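Local coordinates for protein paenibacillus xanthan lyase (Paenibacillus, PDB 6F2P) that cleaves the terminal mannosyl-glucuronosyl linkage in the side chains of the polysaccharide xanthan by beta-elimination, at residues Y267-Y272 / K363-S368; L384-S389 / K484-F489; I691-P696 / G702-D707; T713-K718 / I722-Y727. All blocks are in the same frame, centred on the assembly; numbering follows the deposited sequence.

The four contacts follow one another along the chain without overlap. Contact 1 joins the alpha-helical part of this family 8 lyase to the strand 363-367. Contact 2 lies about 14 Å from it, centre to centre, inside the super-sandwich region. The two share the four-stranded sheet that holds strands 363-367 and 380-385, and Tyr364 OH packs 3.7 Å from Met488 CE. Contacts 3 and 4 belong to the next beta-sandwich. Their centres are also about 14 Å apart, and both bridge its seven- and five-stranded sheets. Contacts 1 and 4 are farthest apart, about 31 Å between centres. Together the contacts follow the packing from the helical domain through two successive beta regions.

Contact 1 (Y267-Y272 / K363-S368); sequences YEPFIY and KYKQFS
Lys363 NZ and Glu268 OE1 share one water. Lys363 NZ donates to this water at 2.6 Å, and the water in turn donates to Glu268 OE1 at 3.0 Å. The two charged atoms stay apart, with Glu268 OE1 5.1 Å from Lys363 NZ. The water bridges the two groups, whose opposite charges probably attract weakly at this distance. Glu268 OE2 also forms a salt bridge with Arg358, which gives the carboxylate a second positive partner.

The rest of the contact is apolar. Phe270 and Phe367 approach from opposite directions. Phe270 CZ lies over the centre of one face of the Phe367 ring, but the planes are inclined at 38°, so the pair is oblique. The ring centroids are 4.5 Å apart. Pro269 sits at the edge of the same ring, near its plane, with its CB 4.1 Å from Phe367 CZ. Its CG meets the aliphatic CD of Lys365 at 4.2 Å. The extended part of Lys365 crosses the proline ring at a slant.

The short 3-10 turn 268-270 thus packs on the outermost strand 363-367 of a four-stranded sheet. Val374 of the adjacent strand 372-377 touches both phenylalanines, while Glu268 reaches Met321 of helix 312-328.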
loop_
_atom_site.group_PDB
_atom_site.type_symbol
_atom_site.label_atom_id
_atom_site.label_comp_id
_atom_site.label_asym_id
_atom_site.label_seq_id
_atom_site.Cartn_x
_atom_site.Cartn_y
_atom_site.Cartn_z
ATOM N N TYR A 267 11.065 -11.293 3.448
ATOM C CA TYR A 267 11.304 -12.666 2.977
ATOM C C TYR A 267 10.520 -13.754 3.698
ATOM O O TYR A 267 9.820 -14.535 3.061
ATOM C CB TYR A 267 12.806 -12.964 2.877
ATOM C CG TYR A 267 13.349 -12.123 1.770
ATOM C CD1 TYR A 267 13.192 -12.513 0.447
ATOM C CD2 TYR A 267 13.914 -10.886 2.030
ATOM C CE1 TYR A 267 13.621 -11.715 -0.583
ATOM C CE2 TYR A 267 14.351 -10.078 1.000
ATOM C CZ TYR A 267 14.195 -10.500 -0.300
ATOM O OH TYR A 267 14.614 -9.703 -1.329
ATOM N N GLU A 268 10.602 -13.778 5.020
ATOM C CA GLU A 268 9.851 -14.747 5.803
ATOM C C GLU A 268 8.352 -14.811 5.443
ATOM O O GLU A 268 7.796 -15.905 5.325
ATOM C CB GLU A 268 10.057 -14.507 7.305
ATOM C CG GLU A 268 9.571 -15.651 8.172
ATOM C CD GLU A 268 9.642 -15.336 9.642
ATOM O OE1 GLU A 268 9.769 -14.143 9.973
ATOM O OE2 GLU A 268 9.582 -16.274 10.468
ATOM N N PRO A 269 7.692 -13.651 5.257
ATOM C CA PRO A 269 6.264 -13.802 4.945
ATOM C C PRO A 269 6.023 -14.395 3.555
ATOM O O PRO A 269 4.924 -14.879 3.266
ATOM C CB PRO A 269 5.725 -12.361 4.996
ATOM C CG PRO A 269 6.776 -11.560 5.685
ATOM C CD PRO A 269 8.084 -12.238 5.399
ATOM N N PHE A 270 7.038 -14.354 2.700
ATOM C CA PHE A 270 6.865 -14.793 1.322
ATOM C C PHE A 270 7.412 -16.176 1.060
ATOM O O PHE A 270 7.393 -16.646 -0.080
ATOM C CB PHE A 270 7.477 -13.792 0.341
ATOM C CG PHE A 270 6.783 -12.467 0.331
ATOM C CD1 PHE A 270 5.486 -12.359 -0.143
ATOM C CD2 PHE A 270 7.420 -11.333 0.805
ATOM C CE1 PHE A 270 4.839 -11.139 -0.150
ATOM C CE2 PHE A 270 6.784 -10.118 0.797
ATOM C CZ PHE A 270 5.491 -10.019 0.318
ATOM N N ILE A 271 7.905 -16.834 2.104
ATOM C CA ILE A 271 8.301 -18.228 1.958
ATOM C C ILE A 271 7.281 -19.104 2.632
ATOM O O ILE A 271 7.175 -19.117 3.863
ATOM C CB ILE A 271 9.687 -18.529 2.542
ATOM C CG1 ILE A 271 10.758 -17.791 1.748
ATOM C CG2 ILE A 271 9.969 -20.041 2.512
ATOM C CD1 ILE A 271 12.115 -17.909 2.355
ATOM N N TYR A 272 6.506 -19.817 1.823
ATOM C CA TYR A 272 5.553 -20.747 2.382
ATOM C C TYR A 272 6.077 -22.158 2.220
ATOM O O TYR A 272 6.112 -22.688 1.115
ATOM C CB TYR A 272 4.171 -20.596 1.748
ATOM C CG TYR A 272 3.108 -21.237 2.597
ATOM C CD1 TYR A 272 2.573 -20.567 3.693
ATOM C CD2 TYR A 272 2.670 -22.527 2.338
ATOM C CE1 TYR A 272 1.617 -21.152 4.487
ATOM C CE2 TYR A 272 1.706 -23.125 3.128
ATOM C CZ TYR A 272 1.185 -22.434 4.202
ATOM O OH TYR A 272 0.227 -23.031 4.990
ATOM N N LYS A 363 0.239 -14.755 10.659
ATOM C CA LYS A 363 0.154 -13.292 10.647
ATOM C C LYS A 363 -0.457 -12.796 9.349
ATOM O O LYS A 363 -0.412 -13.481 8.335
ATOM C CB LYS A 363 1.529 -12.629 10.840
ATOM C CG LYS A 363 2.495 -12.818 9.671
ATOM C CD LYS A 363 3.693 -11.872 9.749
ATOM C CE LYS A 363 4.626 -12.221 10.900
ATOM N NZ LYS A 363 5.708 -11.209 11.041
ATOM N N TYR A 364 -1.040 -11.603 9.398
ATOM C CA TYR A 364 -1.474 -10.904 8.195
ATOM C C TYR A 364 -0.521 -9.742 7.955
ATOM O O TYR A 364 -0.007 -9.154 8.914
ATOM C CB TYR A 364 -2.904 -10.382 8.346
ATOM C CG TYR A 364 -3.382 -9.616 7.130
ATOM C CD1 TYR A 364 -3.909 -10.284 6.031
ATOM C CD2 TYR A 364 -3.291 -8.228 7.073
ATOM C CE1 TYR A 364 -4.333 -9.597 4.909
ATOM C CE2 TYR A 364 -3.707 -7.533 5.959
ATOM C CZ TYR A 364 -4.228 -8.226 4.878
ATOM O OH TYR A 364 -4.662 -7.550 3.761
ATOM N N LYS A 365 -0.271 -9.411 6.688
ATOM C CA LYS A 365 0.640 -8.313 6.381
ATOM C C LYS A 365 0.300 -7.615 5.071
ATOM O O LYS A 365 0.265 -8.249 4.015
ATOM C CB LYS A 365 2.093 -8.803 6.379
ATOM C CG LYS A 365 3.136 -7.685 6.389
ATOM C CD LYS A 365 4.523 -8.214 6.728
ATOM C CE LYS A 365 5.574 -7.111 6.701
ATOM N NZ LYS A 365 5.272 -6.033 7.691
ATOM N N GLN A 366 0.044 -6.309 5.145
ATOM C CA GLN A 366 -0.258 -5.517 3.954
ATOM C C GLN A 366 0.994 -4.857 3.390
ATOM O O GLN A 366 1.647 -4.068 4.078
ATOM C CB GLN A 366 -1.289 -4.433 4.257
ATOM C CG GLN A 366 -1.952 -3.824 3.030
ATOM C CD GLN A 366 -3.231 -4.559 2.643
ATOM O OE1 GLN A 366 -3.949 -5.058 3.507
ATOM N NE2 GLN A 366 -3.512 -4.640 1.342
ATOM N N PHE A 367 1.309 -5.166 2.134
ATOM C CA PHE A 367 2.462 -4.581 1.465
ATOM C C PHE A 367 2.016 -3.453 0.547
ATOM O O PHE A 367 1.956 -3.601 -0.679
ATOM C CB PHE A 367 3.229 -5.663 0.704
ATOM C CG PHE A 367 3.698 -6.785 1.582
ATOM C CD1 PHE A 367 4.914 -6.708 2.233
ATOM C CD2 PHE A 367 2.907 -7.897 1.788
ATOM C CE1 PHE A 367 5.344 -7.731 3.055
ATOM C CE2 PHE A 367 3.329 -8.924 2.613
ATOM C CZ PHE A 367 4.551 -8.842 3.247
ATOM N N SER A 368 1.707 -2.318 1.159
ATOM C CA SER A 368 1.142 -1.179 0.450
ATOM C C SER A 368 2.083 -0.569 -0.585
ATOM O O SER A 368 1.638 0.087 -1.528
ATOM C CB SER A 368 0.734 -0.111 1.462
ATOM O OG SER A 368 -0.349 -0.573 2.245
HETATM O O HOH W 1 7.640 -12.017 9.520
#

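Contact 2 (L384-S389 / K484-F489); sequences LSMFSS and KSWFMF
Leu384 rests on one face of the Trp486 indole, and this CH-pi contact is the main part of the interface. Leu384 CD1 stands 3.4 Å from the centroid of the five-membered ring, only 16° off the ring normal. The other methyl, CD2, spreads toward the six-membered ring and comes 3.5 Å from Trp486 CE3. The two branches therefore cover the fused system together. The first torsion of Leu384 holds CG anti to the backbone N and carries it toward the indole, and the second (chi2 68°) places the two methyls over the rings. On the opposite face of the same indole, toward its rim, lies the carbonyl carbon of Lys484.

A Met-aromatic contact adds a second element. Met386 SD is 4.1 Å from Trp486 CZ3 and lies 57° off the normal of the six-membered ring, so the approach is oblique. The Met386 and Trp486 side chains slide past each other in opposite directions.

Further apolar packing surrounds the pair. Trp486 also touches Ala495 of strand 493-501, next to its own strand, and Leu384 touches Ala373 of strand 372-377.

The arrangement packs strand 380-385, from a four-stranded antiparallel sheet, against strand 481-488 of the nine-stranded one. Such layering of antiparallel sheets is characteristic of the super-sandwich domain of polysaccharide lyase family 8.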
loop_
_atom_site.group_PDB
_atom_site.type_symbol
_atom_site.label_atom_id
_atom_site.label_comp_id
_atom_site.label_asym_id
_atom_site.label_seq_id
_atom_site.Cartn_x
_atom_site.Cartn_y
_atom_site.Cartn_z
ATOM N N LEU A 384 -2.048 -12.243 -2.300
ATOM C CA LEU A 384 -2.951 -11.420 -3.086
ATOM C C LEU A 384 -2.169 -10.463 -3.975
ATOM O O LEU A 384 -1.340 -9.680 -3.492
ATOM C CB LEU A 384 -3.894 -10.660 -2.163
ATOM C CG LEU A 384 -5.026 -9.895 -2.835
ATOM C CD1 LEU A 384 -6.017 -10.852 -3.468
ATOM C CD2 LEU A 384 -5.701 -9.049 -1.815
ATOM N N SER A 385 -2.439 -10.535 -5.277
ATOM C CA SER A 385 -1.666 -9.783 -6.262
ATOM C C SER A 385 -2.491 -8.747 -7.021
ATOM O O SER A 385 -3.370 -9.086 -7.817
ATOM C CB SER A 385 -1.000 -10.735 -7.251
ATOM O OG SER A 385 -0.314 -10.006 -8.251
ATOM N N MET A 386 -2.186 -7.478 -6.788
ATOM C CA MET A 386 -2.950 -6.399 -7.378
ATOM C C MET A 386 -2.048 -5.471 -8.181
ATOM O O MET A 386 -0.823 -5.613 -8.171
ATOM C CB MET A 386 -3.621 -5.583 -6.271
ATOM C CG MET A 386 -4.511 -6.386 -5.354
ATOM S SD MET A 386 -5.060 -5.450 -3.913
ATOM C CE MET A 386 -3.606 -5.525 -2.857
ATOM N N PHE A 387 -2.663 -4.516 -8.871
ATOM C CA PHE A 387 -1.920 -3.395 -9.419
ATOM C C PHE A 387 -2.780 -2.138 -9.453
ATOM O O PHE A 387 -3.998 -2.204 -9.306
ATOM C CB PHE A 387 -1.268 -3.732 -10.773
ATOM C CG PHE A 387 -2.175 -3.592 -11.967
ATOM C CD1 PHE A 387 -3.074 -4.592 -12.302
ATOM C CD2 PHE A 387 -2.078 -2.486 -12.796
ATOM C CE1 PHE A 387 -3.892 -4.473 -13.422
ATOM C CE2 PHE A 387 -2.886 -2.365 -13.919
ATOM C CZ PHE A 387 -3.793 -3.362 -14.228
ATOM N N SER A 388 -2.130 -0.993 -9.604
ATOM C CA SER A 388 -2.807 0.286 -9.492
ATOM C C SER A 388 -2.137 1.275 -10.419
ATOM O O SER A 388 -1.408 0.889 -11.326
ATOM C CB SER A 388 -2.699 0.802 -8.060
ATOM O OG SER A 388 -1.340 0.996 -7.697
ATOM N N SER A 389 -2.363 2.557 -10.173
ATOM C CA SER A 389 -1.668 3.590 -10.916
ATOM C C SER A 389 -0.253 3.781 -10.375
ATOM O O SER A 389 0.501 4.613 -10.882
ATOM C CB SER A 389 -2.434 4.901 -10.831
ATOM O OG SER A 389 -2.496 5.342 -9.488
ATOM N N LYS A 484 -13.163 -5.349 -6.667
ATOM C CA LYS A 484 -12.911 -6.654 -6.080
ATOM C C LYS A 484 -12.360 -6.463 -4.674
ATOM O O LYS A 484 -11.420 -5.682 -4.463
ATOM C CB LYS A 484 -11.908 -7.425 -6.943
ATOM C CG LYS A 484 -12.299 -7.500 -8.406
ATOM C CD LYS A 484 -11.122 -7.892 -9.306
ATOM C CE LYS A 484 -10.584 -9.285 -8.968
ATOM N NZ LYS A 484 -11.527 -10.383 -9.319
ATOM N N SER A 485 -12.946 -7.172 -3.715
ATOM C CA SER A 485 -12.526 -7.051 -2.327
ATOM C C SER A 485 -12.247 -8.419 -1.727
ATOM O O SER A 485 -12.887 -9.406 -2.074
ATOM C CB SER A 485 -13.587 -6.314 -1.503
ATOM O OG SER A 485 -13.705 -4.961 -1.912
ATOM N N TRP A 486 -11.278 -8.473 -0.827
ATOM C CA TRP A 486 -10.961 -9.721 -0.156
ATOM C C TRP A 486 -11.020 -9.518 1.362
ATOM O O TRP A 486 -10.606 -8.476 1.874
ATOM C CB TRP A 486 -9.597 -10.242 -0.610
ATOM C CG TRP A 486 -9.518 -10.525 -2.091
ATOM C CD1 TRP A 486 -9.770 -11.719 -2.719
ATOM C CD2 TRP A 486 -9.164 -9.598 -3.126
ATOM N NE1 TRP A 486 -9.596 -11.584 -4.080
ATOM C CE2 TRP A 486 -9.219 -10.296 -4.355
ATOM C CE3 TRP A 486 -8.803 -8.246 -3.134
ATOM C CZ2 TRP A 486 -8.924 -9.684 -5.580
ATOM C CZ3 TRP A 486 -8.518 -7.638 -4.354
ATOM C CH2 TRP A 486 -8.580 -8.361 -5.561
ATOM N N PHE A 487 -11.579 -10.498 2.068
ATOM C CA PHE A 487 -11.793 -10.380 3.507
ATOM C C PHE A 487 -11.237 -11.623 4.155
ATOM O O PHE A 487 -11.784 -12.713 4.011
ATOM C CB PHE A 487 -13.280 -10.208 3.826
ATOM C CG PHE A 487 -13.909 -9.034 3.121
ATOM C CD1 PHE A 487 -14.277 -9.127 1.785
ATOM C CD2 PHE A 487 -14.119 -7.833 3.792
ATOM C CE1 PHE A 487 -14.841 -8.048 1.129
ATOM C CE2 PHE A 487 -14.688 -6.745 3.144
ATOM C CZ PHE A 487 -15.054 -6.854 1.809
ATOM N N MET A 488 -10.129 -11.453 4.857
ATOM C CA MET A 488 -9.324 -12.584 5.274
ATOM C C MET A 488 -9.348 -12.733 6.787
ATOM O O MET A 488 -8.796 -11.899 7.497
ATOM C CB MET A 488 -7.903 -12.380 4.750
ATOM C CG MET A 488 -7.846 -12.381 3.225
ATOM S SD MET A 488 -6.606 -11.315 2.463
ATOM C CE MET A 488 -7.383 -9.707 2.567
ATOM N N PHE A 489 -10.001 -13.786 7.276
ATOM C CA PHE A 489 -10.225 -13.945 8.716
ATOM C C PHE A 489 -9.419 -15.090 9.313
ATOM O O PHE A 489 -8.263 -15.286 8.944
ATOM C CB PHE A 489 -11.718 -14.093 9.025
ATOM C CG PHE A 489 -12.547 -12.914 8.574
ATOM C CD1 PHE A 489 -12.380 -11.666 9.158
ATOM C CD2 PHE A 489 -13.481 -13.051 7.561
ATOM C CE1 PHE A 489 -13.143 -10.572 8.746
ATOM C CE2 PHE A 489 -14.245 -11.971 7.141
ATOM C CZ PHE A 489 -14.077 -10.728 7.737
#

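Contact 3 (I691-P696 / G702-D707); sequences ISVSDP and GTIYID
Ile704 CD1 reaches across to Val693 and Asp695 and is the busiest atom of this contact. It lies 4.1 Å from Asp695 CB and 4.4 Å from Val693 CG1. Beside the methyl is also a backbone oxygen, with Ile704 CD1 4.3 Å from Ser694 O. The extended isoleucine chain, with chi2 at 171°, carries the methyl this far. The other branch of Val693 faces a different residue: Val693 CG2 is 4.3 Å from Ile706 CG1. The valine thus straddles two isoleucines that lie two positions apart on their strand. The approaches of Val693 and of Asp695 CB are loose apolar packing.

The axes of 691-694 and 703-707 come within 9.4 Å and run at 152°, roughly antiparallel, yet the strands are not neighbours in one sheet. Strand 688-694 belongs to the seven-stranded sheet and strand 703-708 to the five-stranded one. They face each other across the core of a beta-sandwich, and the chain passes directly from one sheet to the other.

The short connection between them is held by polar bonds that also tie down the Asp695 carboxylate, while its CB stays in the apolar layer. Asp695 OD1 hydrogen-bonds to Thr697 OG1, and Asp695 OD2 accepts a hydrogen bond from the backbone N of Asn700, whose own side chain bonds through OD1 to Gly702 N and through ND2 to Thr703 O. Farther out, Phe733 of strand 731-736 touches Ile706 and Ile691, and Ser674 of strand 672-674 touches both Ile704 and Ile706. Ser694 points away from strand 703-708, and its OG hydrogen-bonds to Gly459 O.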
loop_
_atom_site.group_PDB
_atom_site.type_symbol
_atom_site.label_atom_id
_atom_site.label_comp_id
_atom_site.label_asym_id
_atom_site.label_seq_id
_atom_site.Cartn_x
_atom_site.Cartn_y
_atom_site.Cartn_z
ATOM N N ILE A 691 -10.825 0.266 15.808
ATOM C CA ILE A 691 -11.000 0.553 14.392
ATOM C C ILE A 691 -9.664 0.788 13.687
ATOM O O ILE A 691 -8.801 1.514 14.185
ATOM C CB ILE A 691 -11.895 1.776 14.183
ATOM C CG1 ILE A 691 -13.259 1.545 14.824
ATOM C CG2 ILE A 691 -12.049 2.075 12.693
ATOM C CD1 ILE A 691 -13.595 2.540 15.904
ATOM N N SER A 692 -9.490 0.159 12.532
ATOM C CA SER A 692 -8.294 0.367 11.725
ATOM C C SER A 692 -8.674 1.032 10.409
ATOM O O SER A 692 -9.601 0.587 9.728
ATOM C CB SER A 692 -7.591 -0.957 11.456
ATOM O OG SER A 692 -6.357 -0.757 10.786
ATOM N N VAL A 693 -7.974 2.108 10.059
ATOM C CA VAL A 693 -8.284 2.865 8.846
ATOM C C VAL A 693 -7.056 3.086 7.974
ATOM O O VAL A 693 -5.964 3.330 8.490
ATOM C CB VAL A 693 -8.852 4.249 9.195
ATOM C CG1 VAL A 693 -9.394 4.940 7.944
ATOM C CG2 VAL A 693 -9.928 4.116 10.239
ATOM N N SER A 694 -7.225 3.014 6.658
ATOM C CA SER A 694 -6.145 3.372 5.744
ATOM C C SER A 694 -6.716 4.034 4.508
ATOM O O SER A 694 -7.881 3.840 4.181
ATOM C CB SER A 694 -5.345 2.139 5.334
ATOM O OG SER A 694 -6.065 1.373 4.386
ATOM N N ASP A 695 -5.890 4.817 3.827
ATOM C CA ASP A 695 -6.241 5.403 2.539
ATOM C C ASP A 695 -5.536 4.621 1.426
ATOM O O ASP A 695 -4.358 4.851 1.137
ATOM C CB ASP A 695 -5.807 6.862 2.504
ATOM C CG ASP A 695 -5.811 7.435 1.107
ATOM O OD1 ASP A 695 -6.739 7.105 0.337
ATOM O OD2 ASP A 695 -4.877 8.204 0.777
ATOM N N PRO A 696 -6.252 3.679 0.803
ATOM C CA PRO A 696 -5.604 2.804 -0.177
ATOM C C PRO A 696 -5.224 3.559 -1.431
ATOM O O PRO A 696 -4.396 3.052 -2.182
ATOM C CB PRO A 696 -6.688 1.774 -0.508
ATOM C CG PRO A 696 -7.674 1.873 0.595
ATOM C CD PRO A 696 -7.651 3.296 1.048
ATOM N N GLY A 702 -5.465 15.080 2.783
ATOM C CA GLY A 702 -6.221 15.692 3.858
ATOM C C GLY A 702 -6.606 14.682 4.917
ATOM O O GLY A 702 -5.754 13.955 5.433
ATOM N N THR A 703 -7.896 14.620 5.225
ATOM C CA THR A 703 -8.379 13.781 6.310
ATOM C C THR A 703 -9.392 12.738 5.854
ATOM O O THR A 703 -9.930 12.799 4.742
ATOM C CB THR A 703 -9.046 14.627 7.430
ATOM O OG1 THR A 703 -10.054 15.469 6.860
ATOM C CG2 THR A 703 -8.034 15.509 8.138
ATOM N N ILE A 704 -9.648 11.783 6.739
ATOM C CA ILE A 704 -10.787 10.901 6.601
ATOM C C ILE A 704 -11.574 10.935 7.899
ATOM O O ILE A 704 -11.050 10.591 8.957
ATOM C CB ILE A 704 -10.368 9.452 6.350
ATOM C CG1 ILE A 704 -9.643 9.318 5.004
ATOM C CG2 ILE A 704 -11.594 8.540 6.409
ATOM C CD1 ILE A 704 -9.012 7.935 4.779
ATOM N N TYR A 705 -12.830 11.356 7.823
ATOM C CA TYR A 705 -13.711 11.336 8.980
ATOM C C TYR A 705 -14.436 9.998 9.061
ATOM O O TYR A 705 -14.966 9.498 8.066
ATOM C CB TYR A 705 -14.728 12.465 8.888
ATOM C CG TYR A 705 -14.221 13.820 9.331
ATOM C CD1 TYR A 705 -13.102 14.395 8.742
ATOM C CD2 TYR A 705 -14.886 14.544 10.314
ATOM C CE1 TYR A 705 -12.648 15.641 9.137
ATOM C CE2 TYR A 705 -14.437 15.789 10.712
ATOM C CZ TYR A 705 -13.321 16.330 10.121
ATOM O OH TYR A 705 -12.868 17.565 10.515
ATOM N N ILE A 706 -14.452 9.422 10.253
ATOM C CA ILE A 706 -15.126 8.159 10.487
ATOM C C ILE A 706 -16.111 8.293 11.657
ATOM O O ILE A 706 -15.768 8.825 12.721
ATOM C CB ILE A 706 -14.102 7.055 10.811
ATOM C CG1 ILE A 706 -13.133 6.841 9.632
ATOM C CG2 ILE A 706 -14.800 5.760 11.219
ATOM C CD1 ILE A 706 -13.698 6.079 8.456
ATOM N N ASP A 707 -17.341 7.829 11.456
ATOM C CA ASP A 707 -18.282 7.696 12.561
ATOM C C ASP A 707 -18.508 6.221 12.825
ATOM O O ASP A 707 -18.564 5.417 11.892
ATOM C CB ASP A 707 -19.616 8.372 12.241
ATOM C CG ASP A 707 -19.507 9.892 12.174
ATOM O OD1 ASP A 707 -18.540 10.448 12.736
ATOM O OD2 ASP A 707 -20.395 10.534 11.565
#

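Contact 4 (T713-K718 / I722-Y727); sequences TGLISK and ITVIQY
This is a surface contact between two consecutive strands that lie at the edges of opposite sheets in a beta-sandwich. The segments 713-718 and 722-727 run almost exactly opposite, with end-to-end directions 176° apart, and three residues join them. The strands lie in different sheets and are not paired through their backbones; the contact is made chiefly by side chains.

Tyr727 supplies the largest share. Its ring lies against the backbone of Gly714, whose CA is 3.8 Å from the ring centroid and 15° off the normal, a CH-pi contact over one face. Gly714 has no side chain, and the ring comes close to its main chain. The phenol end reaches on to the next residue, with Tyr727 OH 3.5 Å from Leu715 CB. Leu715 CD1 then meets Val724 CG2 at 4.2 Å, the two side chains crossing at a slant.

At the other end, Lys718 runs alongside Ile722. Its CD is 4.0 Å from Ile722 CB, and a bend at chi4 (44°) turns the ammonium toward the backbone. Lys718 NZ makes a weak hydrogen bond of 3.1 Å to Ile722 O and another weak one to Asn720 O.

Strand 714-718 has a classic beta bulge, where Ile716 and Ser717 both face Lys748 of strand 744-750. A second bulge sets Ile725 and Gln726 against Lys732 of strand 731-736, beside which strand 722-726 forms the outer edge.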
loop_
_atom_site.group_PDB
_atom_site.type_symbol
_atom_site.label_atom_id
_atom_site.label_comp_id
_atom_site.label_asym_id
_atom_site.label_seq_id
_atom_site.Cartn_x
_atom_site.Cartn_y
_atom_site.Cartn_z
ATOM N N THR A 713 -17.188 4.856 26.188
ATOM C CA THR A 713 -17.048 5.531 27.469
ATOM C C THR A 713 -15.802 6.407 27.489
ATOM O O THR A 713 -15.734 7.393 28.217
ATOM C CB THR A 713 -16.956 4.517 28.611
ATOM O OG1 THR A 713 -15.797 3.696 28.424
ATOM C CG2 THR A 713 -18.191 3.646 28.625
ATOM N N GLY A 714 -14.816 6.050 26.679
ATOM C CA GLY A 714 -13.615 6.853 26.582
ATOM C C GLY A 714 -12.580 6.232 25.676
ATOM O O GLY A 714 -12.895 5.402 24.830
ATOM N N LEU A 715 -11.333 6.628 25.872
ATOM C CA LEU A 715 -10.251 6.184 25.014
ATOM C C LEU A 715 -9.346 5.182 25.720
ATOM O O LEU A 715 -9.096 5.287 26.914
ATOM C CB LEU A 715 -9.435 7.390 24.555
ATOM C CG LEU A 715 -8.352 7.093 23.528
ATOM C CD1 LEU A 715 -8.984 6.513 22.270
ATOM C CD2 LEU A 715 -7.545 8.343 23.221
ATOM N N ILE A 716 -8.870 4.193 24.977
ATOM C CA ILE A 716 -7.864 3.290 25.495
ATOM C C ILE A 716 -6.529 3.605 24.847
ATOM O O ILE A 716 -5.537 3.787 25.538
ATOM C CB ILE A 716 -8.228 1.830 25.255
ATOM C CG1 ILE A 716 -9.484 1.479 26.043
ATOM C CG2 ILE A 716 -7.089 0.932 25.688
ATOM C CD1 ILE A 716 -9.936 0.053 25.876
ATOM N N SER A 717 -6.505 3.684 23.521
ATOM C CA SER A 717 -5.269 4.002 22.804
ATOM C C SER A 717 -5.544 4.500 21.396
ATOM O O SER A 717 -6.645 4.331 20.874
ATOM C CB SER A 717 -4.350 2.791 22.749
ATOM O OG SER A 717 -5.036 1.676 22.212
ATOM N N LYS A 718 -4.539 5.116 20.781
ATOM C CA LYS A 718 -4.702 5.662 19.442
ATOM C C LYS A 718 -3.365 5.980 18.784
ATOM O O LYS A 718 -2.404 6.351 19.454
ATOM C CB LYS A 718 -5.591 6.911 19.470
ATOM C CG LYS A 718 -4.879 8.201 19.839
ATOM C CD LYS A 718 -5.781 9.419 19.650
ATOM C CE LYS A 718 -4.975 10.701 19.742
ATOM N NZ LYS A 718 -3.691 10.589 18.965
ATOM N N ILE A 722 -4.691 10.108 14.545
ATOM C CA ILE A 722 -6.093 10.040 14.943
ATOM C C ILE A 722 -6.460 11.205 15.859
ATOM O O ILE A 722 -5.742 11.510 16.803
ATOM C CB ILE A 722 -6.407 8.746 15.715
ATOM C CG1 ILE A 722 -6.033 7.512 14.898
ATOM C CG2 ILE A 722 -7.885 8.701 16.095
ATOM C CD1 ILE A 722 -6.935 7.282 13.732
ATOM N N THR A 723 -7.583 11.852 15.582
ATOM C CA THR A 723 -8.112 12.868 16.480
ATOM C C THR A 723 -9.507 12.459 16.894
ATOM O O THR A 723 -10.411 12.427 16.061
ATOM C CB THR A 723 -8.201 14.238 15.795
ATOM O OG1 THR A 723 -6.889 14.670 15.414
ATOM C CG2 THR A 723 -8.811 15.261 16.731
ATOM N N VAL A 724 -9.686 12.131 18.172
ATOM C CA VAL A 724 -10.997 11.722 18.660
ATOM C C VAL A 724 -11.949 12.916 18.698
ATOM O O VAL A 724 -11.588 13.990 19.171
ATOM C CB VAL A 724 -10.904 11.089 20.049
ATOM C CG1 VAL A 724 -12.285 10.708 20.542
ATOM C CG2 VAL A 724 -10.016 9.878 20.001
ATOM N N ILE A 725 -13.155 12.733 18.176
ATOM C CA ILE A 725 -14.119 13.826 18.102
ATOM C C ILE A 725 -15.257 13.650 19.100
ATOM O O ILE A 725 -15.757 14.628 19.662
ATOM C CB ILE A 725 -14.666 13.980 16.676
ATOM C CG1 ILE A 725 -13.515 14.302 15.726
ATOM C CG2 ILE A 725 -15.736 15.066 16.609
ATOM C CD1 ILE A 725 -13.967 14.606 14.327
ATOM N N GLN A 726 -15.643 12.401 19.343
ATOM C CA GLN A 726 -16.706 12.125 20.292
ATOM C C GLN A 726 -16.676 10.689 20.791
ATOM O O GLN A 726 -16.271 9.793 20.066
ATOM C CB GLN A 726 -18.054 12.403 19.639
ATOM C CG GLN A 726 -19.222 12.319 20.588
ATOM C CD GLN A 726 -20.524 12.561 19.885
ATOM O OE1 GLN A 726 -21.026 13.685 19.850
ATOM N NE2 GLN A 726 -21.074 11.509 19.295
ATOM N N TYR A 727 -17.115 10.479 22.030
ATOM C CA TYR A 727 -17.254 9.141 22.600
ATOM C C TYR A 727 -18.707 8.669 22.616
ATOM O O TYR A 727 -19.005 7.537 22.242
ATOM C CB TYR A 727 -16.720 9.121 24.028
ATOM C CG TYR A 727 -15.265 9.475 24.124
ATOM C CD1 TYR A 727 -14.306 8.720 23.460
ATOM C CD2 TYR A 727 -14.844 10.555 24.884
ATOM C CE1 TYR A 727 -12.965 9.034 23.548
ATOM C CE2 TYR A 727 -13.508 10.880 24.979
ATOM C CZ TYR A 727 -12.571 10.118 24.306
ATOM O OH TYR A 727 -11.236 10.442 24.391
#